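AtxE2 (Asticcacaulis excentricus, PDB 5TXE) hydrolyses the isopeptide bond of the lasso peptides astexin-2 and astexin-3, opening these threaded substrates into linear peptides. Local coordinates at residues N182-E196 against V223-K237. The protein carries 1 engineered substitution. Numbering follows the deposited sequence.
Sequences NTLIYSGRPGFVEAE and VLEPISIVYQVLDLK
Strands 183-188 and 230-235 pair antiparallel, their axes 4.7 Å apart at closest approach, as the two inner strands of a four-stranded antiparallel sheet of the kind that forms a β-propeller blade; Leu184, Tyr186 and Gly188 make paired backbone hydrogen bonds with Leu234, Gln232 and Val230. Tyr186 and Gln232 run side by side, and CB of Gln232 sits over one face of the tyrosine ring, 4.0 Å from its centroid. The ring reaches this place because CG of Tyr186 stands between its own backbone N and carbonyl carbon (chi1 70°). With an alanine here, Gln232 CB would probably lose the aromatic face it rests on. On the other face of the sheet from Tyr186 and Gln232, Ser187 CB packs against Ile229 CG2 and Tyr231 CE1, each at 3.8 Å.

Beyond the sheet the chain turns into helix 190-202, with Arg189 at its N-cap position. CG2 of Val223 lies over one face of the Phe192 ring, offset toward its rim, while CG1 meets Ala195 CB at 3.7 Å. Arg189 NH1 and Glu225 OE2 form a long salt bridge of 3.9 Å; a water in the guanidinium plane joins them and also donates to Ile227 O. Since Arg189 NE forms a salt bridge with Glu174 as well, the guanidinium has two acidic partners; it would be expected to keep both carboxylates ionised, and it links strand 173-178 to segment 223-229.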
ATOM      1  N   ASN A 182      24.692  24.699   6.367  1.00 39.01           N
ATOM      2  CA  ASN A 182      25.381  24.164   7.530  1.00 45.66           C
ATOM      3  C   ASN A 182      24.470  23.974   8.723  1.00 43.42           C
ATOM      4  O   ASN A 182      24.952  23.752   9.832  1.00 42.03           O
ATOM      5  CB  ASN A 182      26.493  25.155   7.956  1.00 53.06           C
ATOM      6  CG  ASN A 182      27.474  25.416   6.838  1.00 62.30           C
ATOM      7  OD1 ASN A 182      28.226  24.506   6.443  1.00 68.66           O
ATOM      8  ND2 ASN A 182      27.422  26.624   6.255  1.00 58.12           N
ATOM      9  N   THR A 183      23.158  24.058   8.524  1.00 38.93           N
ATOM     10  CA  THR A 183      22.267  24.033   9.668  1.00 39.81           C
ATOM     11  C   THR A 183      21.049  23.180   9.366  1.00 36.73           C
ATOM     12  O   THR A 183      20.471  23.301   8.282  1.00 32.19           O
ATOM     13  CB  THR A 183      21.830  25.455   9.977  1.00 42.91           C
ATOM     14  OG1 THR A 183      22.988  26.305  10.066  1.00 49.40           O
ATOM     15  CG2 THR A 183      21.055  25.497  11.232  1.00 42.33           C
ATOM     16  N   LEU A 184      20.675  22.304  10.309  1.00 35.07           N
ATOM     17  CA  LEU A 184      19.569  21.359  10.107  1.00 34.13           C
ATOM     18  C   LEU A 184      18.611  21.535  11.236  1.00 32.08           C
ATOM     19  O   LEU A 184      19.007  21.653  12.396  1.00 32.56           O
ATOM     20  CB  LEU A 184      20.049  19.886  10.099  1.00 34.96           C
ATOM     21  CG  LEU A 184      20.919  19.409   8.952  1.00 35.42           C
ATOM     22  CD1 LEU A 184      21.491  18.046   9.299  1.00 36.64           C
ATOM     23  CD2 LEU A 184      20.115  19.309   7.675  1.00 36.56           C
ATOM     24  N   ILE A 185      17.339  21.479  10.897  1.00 29.94           N
ATOM     25  CA  ILE A 185      16.307  21.397  11.923  1.00 32.12           C
ATOM     26  C   ILE A 185      15.675  19.998  11.877  1.00 29.09           C
ATOM     27  O   ILE A 185      15.504  19.416  10.817  1.00 26.47           O
ATOM     28  CB  ILE A 185      15.228  22.482  11.716  1.00 29.99           C
ATOM     29  CG1 ILE A 185      14.184  22.361  12.789  1.00 31.14           C
ATOM     30  CG2 ILE A 185      14.584  22.375  10.345  1.00 29.36           C
ATOM     31  CD1 ILE A 185      13.263  23.560  12.867  1.00 36.34           C
ATOM     32  N   TYR A 186      15.360  19.461  13.032  1.00 30.24           N
ATOM     33  CA  TYR A 186      14.858  18.110  13.114  1.00 27.82           C
ATOM     34  C   TYR A 186      13.913  17.946  14.265  1.00 28.24           C
ATOM     35  O   TYR A 186      13.905  18.750  15.200  1.00 29.67           O
ATOM     36  CB  TYR A 186      16.002  17.113  13.263  1.00 30.04           C
ATOM     37  CG  TYR A 186      16.735  17.125  14.605  1.00 31.13           C
ATOM     38  CD1 TYR A 186      17.814  17.986  14.854  1.00 34.14           C
ATOM     39  CD2 TYR A 186      16.416  16.219  15.594  1.00 37.20           C
ATOM     40  CE1 TYR A 186      18.536  17.964  16.063  1.00 34.08           C
ATOM     41  CE2 TYR A 186      17.139  16.204  16.807  1.00 38.02           C
ATOM     42  CZ  TYR A 186      18.199  17.084  17.024  1.00 35.45           C
ATOM     43  OH  TYR A 186      18.905  17.041  18.221  1.00 43.31           O
ATOM     44  N   SER A 187      13.059  16.930  14.135  1.00 28.07           N
ATOM     45  CA  SER A 187      11.949  16.705  15.061  1.00 26.84           C
ATOM     46  C   SER A 187      11.923  15.288  15.592  1.00 27.00           C
ATOM     47  O   SER A 187      12.508  14.378  15.003  1.00 29.21           O
ATOM     48  CB  SER A 187      10.618  16.949  14.343  1.00 27.27           C
ATOM     49  OG  SER A 187      10.430  16.089  13.252  1.00 28.85           O
ATOM     50  N   GLY A 188      11.224  15.104  16.700  1.00 29.06           N
ATOM     51  CA  GLY A 188      10.918  13.755  17.226  1.00 27.47           C
ATOM     52  C   GLY A 188      10.249  13.838  18.580  1.00 28.14           C
ATOM     53  O   GLY A 188       9.875  14.936  18.984  1.00 27.16           O
ATOM     54  N   ARG A 189      10.173  12.716  19.320  1.00 27.82           N
ATOM     55  CA  ARG A 189       9.346  12.642  20.486  1.00 28.68           C
ATOM     56  C   ARG A 189      10.016  12.033  21.705  1.00 31.42           C
ATOM     57  O   ARG A 189       9.723  10.905  22.087  1.00 32.27           O
ATOM     58  CB  ARG A 189       8.041  11.899  20.144  1.00 28.73           C
ATOM     59  CG  ARG A 189       7.186  12.646  19.109  1.00 32.61           C
ATOM     60  CD  ARG A 189       5.871  11.962  18.746  1.00 30.51           C
ATOM     61  NE  ARG A 189       6.109  10.657  18.170  1.00 32.51           N
ATOM     62  CZ  ARG A 189       5.166   9.726  18.032  1.00 31.76           C
ATOM     63  NH1 ARG A 189       3.922   9.970  18.399  1.00 34.16           N
ATOM     64  NH2 ARG A 189       5.466   8.569  17.511  1.00 29.10           N
ATOM     65  N   PRO A 190      10.850  12.815  22.382  1.00 32.86           N
ATOM     66  CA  PRO A 190      11.460  12.285  23.586  1.00 30.81           C
ATOM     67  C   PRO A 190      10.401  11.918  24.581  1.00 32.37           C
ATOM     68  O   PRO A 190      10.632  11.049  25.409  1.00 31.32           O
ATOM     69  CB  PRO A 190      12.289  13.467  24.117  1.00 33.09           C
ATOM     70  CG  PRO A 190      11.771  14.678  23.402  1.00 30.18           C
ATOM     71  CD  PRO A 190      11.355  14.165  22.057  1.00 32.35           C
ATOM     72  N   GLY A 191       9.243  12.576  24.549  1.00 30.82           N
ATOM     73  CA  GLY A 191       8.162  12.205  25.501  1.00 29.50           C
ATOM     74  C   GLY A 191       7.712  10.730  25.343  1.00 30.65           C
ATOM     75  O   GLY A 191       7.175  10.125  26.268  1.00 31.22           O
ATOM     76  N   PHE A 192       7.874  10.184  24.159  1.00 28.81           N
ATOM     77  CA  PHE A 192       7.423   8.846  23.869  1.00 31.06           C
ATOM     78  C   PHE A 192       8.356   7.910  24.614  1.00 32.43           C
ATOM     79  O   PHE A 192       7.911   6.978  25.263  1.00 30.79           O
ATOM     80  CB  PHE A 192       7.432   8.559  22.366  1.00 30.71           C
ATOM     81  CG  PHE A 192       6.964   7.182  22.034  1.00 32.95           C
ATOM     82  CD1 PHE A 192       7.836   6.119  22.103  1.00 34.24           C
ATOM     83  CD2 PHE A 192       5.653   6.937  21.712  1.00 29.11           C
ATOM     84  CE1 PHE A 192       7.397   4.832  21.820  1.00 36.86           C
ATOM     85  CE2 PHE A 192       5.219   5.669  21.437  1.00 32.22           C
ATOM     86  CZ  PHE A 192       6.073   4.602  21.478  1.00 31.10           C
ATOM     87  N   VAL A 193       9.645   8.202  24.560  1.00 31.22           N
ATOM     88  CA  VAL A 193      10.641   7.469  25.331  1.00 31.53           C
ATOM     89  C   VAL A 193      10.420   7.523  26.840  1.00 32.52           C
ATOM     90  O   VAL A 193      10.496   6.511  27.530  1.00 32.10           O
ATOM     91  CB  VAL A 193      12.070   7.965  24.974  1.00 35.98           C
ATOM     92  CG1 VAL A 193      13.131   7.266  25.833  1.00 39.36           C
ATOM     93  CG2 VAL A 193      12.369   7.665  23.511  1.00 35.56           C
ATOM     94  N   GLU A 194      10.165   8.702  27.363  1.00 32.48           N
ATOM     95  CA  GLU A 194       9.874   8.842  28.770  1.00 34.40           C
ATOM     96  C   GLU A 194       8.588   8.054  29.174  1.00 29.76           C
ATOM     97  O   GLU A 194       8.494   7.523  30.269  1.00 27.03           O
ATOM     98  CB  GLU A 194       9.742  10.345  29.140  1.00 40.09           C
ATOM     99  CG  GLU A 194      11.023  11.172  28.832  1.00 48.43           C
ATOM    100  CD  GLU A 194      10.826  12.708  28.697  1.00 55.64           C
ATOM    101  OE1 GLU A 194       9.665  13.230  28.770  1.00 55.44           O
ATOM    102  OE2 GLU A 194      11.867  13.403  28.525  1.00 55.46           O
ATOM    103  N   ALA A 195       7.577   8.071  28.332  1.00 26.11           N
ATOM    104  CA  ALA A 195       6.315   7.428  28.656  1.00 28.15           C
ATOM    105  C   ALA A 195       6.575   5.915  28.716  1.00 26.24           C
ATOM    106  O   ALA A 195       6.017   5.250  29.577  1.00 27.16           O
ATOM    107  CB  ALA A 195       5.250   7.725  27.613  1.00 26.62           C
ATOM    108  N   GLU A 196       7.437   5.407  27.840  1.00 24.39           N
ATOM    109  CA  GLU A 196       7.811   4.014  27.870  1.00 29.06           C
ATOM    110  C   GLU A 196       8.494   3.667  29.142  1.00 29.79           C
ATOM    111  O   GLU A 196       8.272   2.576  29.676  1.00 29.60           O
ATOM    112  CB  GLU A 196       8.667   3.604  26.674  1.00 32.52           C
ATOM    113  CG  GLU A 196       7.818   3.319  25.452  1.00 44.34           C
ATOM    114  CD  GLU A 196       8.625   2.899  24.217  1.00 58.77           C
ATOM    115  OE1 GLU A 196       9.725   3.510  23.966  1.00 64.65           O
ATOM    116  OE2 GLU A 196       8.127   1.983  23.481  1.00 53.24           O
ATOM    117  N   VAL A 223       1.735   3.501  24.769  1.00 23.35           N
ATOM    118  CA  VAL A 223       1.765   4.883  25.118  1.00 24.39           C
ATOM    119  C   VAL A 223       0.576   5.560  24.455  1.00 26.86           C
ATOM    120  O   VAL A 223       0.381   5.458  23.233  1.00 25.53           O
ATOM    121  CB  VAL A 223       3.038   5.554  24.558  1.00 26.22           C
ATOM    122  CG1 VAL A 223       2.995   7.056  24.768  1.00 25.68           C
ATOM    123  CG2 VAL A 223       4.310   4.928  25.170  1.00 28.81           C
ATOM    124  N   LEU A 224      -0.183   6.299  25.247  1.00 32.49           N
ATOM    125  CA  LEU A 224      -1.334   7.099  24.757  1.00 34.75           C
ATOM    126  C   LEU A 224      -0.896   8.497  24.327  1.00 33.87           C
ATOM    127  O   LEU A 224      -0.056   9.119  24.970  1.00 35.27           O
ATOM    128  CB  LEU A 224      -2.356   7.256  25.877  1.00 33.40           C
ATOM    129  CG  LEU A 224      -2.871   5.911  26.419  1.00 40.17           C
ATOM    130  CD1 LEU A 224      -3.762   6.122  27.665  1.00 41.98           C
ATOM    131  CD2 LEU A 224      -3.624   5.144  25.332  1.00 34.48           C
ATOM    132  N   GLU A 225      -1.530   9.018  23.292  1.00 33.66           N
ATOM    133  CA  GLU A 225      -1.535  10.464  23.048  1.00 34.29           C
ATOM    134  C   GLU A 225      -2.072  11.202  24.287  1.00 37.48           C
ATOM    135  O   GLU A 225      -2.865  10.635  25.013  1.00 40.71           O
ATOM    136  CB  GLU A 225      -2.417  10.736  21.837  1.00 34.28           C
ATOM    137  CG  GLU A 225      -1.767  10.350  20.519  1.00 36.16           C
ATOM    138  CD  GLU A 225      -0.516  11.181  20.238  1.00 40.66           C
ATOM    139  OE1 GLU A 225      -0.282  12.225  20.909  1.00 44.87           O
ATOM    140  OE2 GLU A 225       0.241  10.811  19.325  1.00 41.76           O
ATOM    141  N   PRO A 226      -1.708  12.462  24.551  1.00 40.76           N
ATOM    142  CA  PRO A 226      -0.937  13.318  23.640  1.00 36.30           C
ATOM    143  C   PRO A 226       0.534  13.174  23.953  1.00 34.45           C
ATOM    144  O   PRO A 226       0.920  13.152  25.120  1.00 32.26           O
ATOM    145  CB  PRO A 226      -1.402  14.736  24.038  1.00 38.43           C
ATOM    146  CG  PRO A 226      -1.654  14.623  25.526  1.00 39.33           C
ATOM    147  CD  PRO A 226      -2.138  13.186  25.775  1.00 37.09           C
ATOM    148  N   ILE A 227       1.347  13.090  22.929  1.00 30.10           N
ATOM    149  CA  ILE A 227       2.776  13.148  23.114  1.00 32.53           C
ATOM    150  C   ILE A 227       3.265  14.219  22.139  1.00 33.78           C
ATOM    151  O   ILE A 227       3.034  14.113  20.945  1.00 32.25           O
ATOM    152  CB  ILE A 227       3.459  11.830  22.689  1.00 31.55           C
ATOM    153  CG1 ILE A 227       3.095  10.679  23.605  1.00 33.07           C
ATOM    154  CG2 ILE A 227       4.974  11.990  22.646  1.00 32.36           C
ATOM    155  CD1 ILE A 227       3.507  10.819  25.063  1.00 36.24           C
ATOM    156  N   SER A 228       3.990  15.216  22.631  1.00 35.02           N
ATOM    157  CA  SER A 228       4.397  16.318  21.776  1.00 35.66           C
ATOM    158  C   SER A 228       5.639  16.044  20.954  1.00 37.21           C
ATOM    159  O   SER A 228       6.524  15.267  21.332  1.00 38.02           O
ATOM    160  CB  SER A 228       4.763  17.534  22.621  1.00 39.53           C
ATOM    161  OG  SER A 228       3.855  17.731  23.667  1.00 40.80           O
ATOM    162  N   ILE A 229       5.717  16.789  19.868  1.00 33.04           N
ATOM    163  CA  ILE A 229       6.859  16.800  19.019  1.00 35.06           C
ATOM    164  C   ILE A 229       7.782  17.943  19.449  1.00 37.38           C
ATOM    165  O   ILE A 229       7.302  19.013  19.740  1.00 40.83           O
ATOM    166  CB  ILE A 229       6.390  17.002  17.598  1.00 32.67           C
ATOM    167  CG1 ILE A 229       5.439  15.871  17.223  1.00 33.10           C
ATOM    168  CG2 ILE A 229       7.586  17.015  16.649  1.00 35.12           C
ATOM    169  CD1 ILE A 229       4.912  15.969  15.791  1.00 37.43           C
ATOM    170  N   VAL A 230       9.090  17.685  19.525  1.00 37.77           N
ATOM    171  CA  VAL A 230      10.128  18.620  19.968  1.00 34.87           C
ATOM    172  C   VAL A 230      11.003  18.907  18.768  1.00 36.26           C
ATOM    173  O   VAL A 230      11.238  18.006  17.931  1.00 33.01           O
ATOM    174  CB  VAL A 230      10.908  17.983  21.103  1.00 37.79           C
ATOM    175  CG1 VAL A 230      12.266  18.596  21.348  1.00 40.93           C
ATOM    176  CG2 VAL A 230      10.098  18.027  22.372  1.00 42.27           C
ATOM    177  N   TYR A 231      11.391  20.179  18.614  1.00 36.62           N
ATOM    178  CA  TYR A 231      12.173  20.652  17.444  1.00 33.03           C
ATOM    179  C   TYR A 231      13.495  21.120  17.956  1.00 35.30           C
ATOM    180  O   TYR A 231      13.532  21.779  18.966  1.00 39.14           O
ATOM    181  CB  TYR A 231      11.467  21.802  16.742  1.00 32.21           C
ATOM    182  CG  TYR A 231      10.108  21.368  16.322  1.00 34.86           C
ATOM    183  CD1 TYR A 231       9.932  20.709  15.116  1.00 35.55           C
ATOM    184  CD2 TYR A 231       8.975  21.577  17.150  1.00 34.65           C
ATOM    185  CE1 TYR A 231       8.678  20.246  14.740  1.00 37.48           C
ATOM    186  CE2 TYR A 231       7.712  21.113  16.780  1.00 33.43           C
ATOM    187  CZ  TYR A 231       7.576  20.460  15.563  1.00 35.04           C
ATOM    188  OH  TYR A 231       6.378  19.968  15.113  1.00 36.05           O
ATOM    189  N   GLN A 232      14.577  20.793  17.265  1.00 34.94           N
ATOM    190  CA  GLN A 232      15.907  21.250  17.645  1.00 34.99           C
ATOM    191  C   GLN A 232      16.672  21.588  16.388  1.00 30.22           C
ATOM    192  O   GLN A 232      16.348  21.089  15.301  1.00 29.94           O
ATOM    193  CB  GLN A 232      16.692  20.142  18.383  1.00 41.43           C
ATOM    194  CG  GLN A 232      16.195  19.645  19.733  1.00 50.63           C
ATOM    195  CD  GLN A 232      16.878  20.332  20.899  1.00 56.44           C
ATOM    196  OE1 GLN A 232      18.023  20.036  21.264  1.00 64.50           O
ATOM    197  NE2 GLN A 232      16.163  21.229  21.507  1.00 61.67           N
ATOM    198  N   VAL A 233      17.708  22.407  16.534  1.00 29.64           N
ATOM    199  CA  VAL A 233      18.530  22.816  15.410  1.00 31.93           C
ATOM    200  C   VAL A 233      19.960  22.469  15.699  1.00 33.16           C
ATOM    201  O   VAL A 233      20.454  22.740  16.792  1.00 33.88           O
ATOM    202  CB  VAL A 233      18.454  24.339  15.179  1.00 35.48           C
ATOM    203  CG1 VAL A 233      19.366  24.742  14.034  1.00 36.11           C
ATOM    204  CG2 VAL A 233      17.026  24.721  14.843  1.00 36.74           C
ATOM    205  N   LEU A 234      20.625  21.905  14.697  1.00 34.31           N
ATOM    206  CA  LEU A 234      21.992  21.556  14.805  1.00 38.64           C
ATOM    207  C   LEU A 234      22.803  22.348  13.813  1.00 41.23           C
ATOM    208  O   LEU A 234      22.536  22.297  12.627  1.00 35.30           O
ATOM    209  CB  LEU A 234      22.197  20.055  14.516  1.00 40.06           C
ATOM    210  CG  LEU A 234      23.692  19.709  14.520  1.00 42.73           C
ATOM    211  CD1 LEU A 234      24.132  19.284  15.886  1.00 43.35           C
ATOM    212  CD2 LEU A 234      24.052  18.619  13.516  1.00 48.81           C
ATOM    213  N   ASP A 235      23.851  23.012  14.300  1.00 49.37           N
ATOM    214  CA  ASP A 235      24.854  23.666  13.431  1.00 50.61           C
ATOM    215  C   ASP A 235      25.945  22.659  13.128  1.00 46.30           C
ATOM    216  O   ASP A 235      26.689  22.282  13.995  1.00 47.04           O
ATOM    217  CB  ASP A 235      25.424  24.890  14.171  1.00 58.34           C
ATOM    218  CG  ASP A 235      26.474  25.694  13.353  1.00 62.26           C
ATOM    219  OD1 ASP A 235      26.988  25.256  12.270  1.00 57.84           O
ATOM    220  OD2 ASP A 235      26.778  26.793  13.856  1.00 66.23           O
ATOM    221  N   LEU A 236      26.041  22.218  11.894  1.00 51.28           N
ATOM    222  CA  LEU A 236      26.994  21.183  11.542  1.00 51.27           C
ATOM    223  C   LEU A 236      28.438  21.625  11.640  1.00 55.49           C
ATOM    224  O   LEU A 236      29.306  20.805  11.715  1.00 53.13           O
ATOM    225  CB  LEU A 236      26.756  20.724  10.120  1.00 50.58           C
ATOM    226  CG  LEU A 236      25.467  19.960   9.864  1.00 52.22           C
ATOM    227  CD1 LEU A 236      25.227  19.868   8.368  1.00 57.15           C
ATOM    228  CD2 LEU A 236      25.543  18.581  10.453  1.00 55.45           C
ATOM    229  N   LYS A 237      28.704  22.913  11.627  1.00 66.71           N
ATOM    230  CA  LYS A 237      30.076  23.372  11.748  1.00 76.92           C
ATOM    231  C   LYS A 237      30.562  23.464  13.184  1.00 73.51           C
ATOM    232  O   LYS A 237      31.750  23.433  13.416  1.00 86.71           O
ATOM    233  CB  LYS A 237      30.241  24.734  11.102  1.00 84.44           C
ATOM    234  CG  LYS A 237      30.491  24.676   9.605  1.00 85.91           C
ATOM    235  CD  LYS A 237      30.286  26.046   8.974  1.00 90.02           C
ATOM    236  CE  LYS A 237      30.637  27.205   9.909  1.00 87.66           C
ATOM    237  NZ  LYS A 237      30.196  28.516   9.364  1.00 88.92           N
TER
HETATM  238  O   HOH W   1      13.972  17.214  17.708  1.00 37.66           O
HETATM  239  O   HOH W   2       2.446  12.234  19.037  1.00 32.68           O
HETATM  240  O   HOH W   3       8.135  14.736  23.294  1.00 29.10           O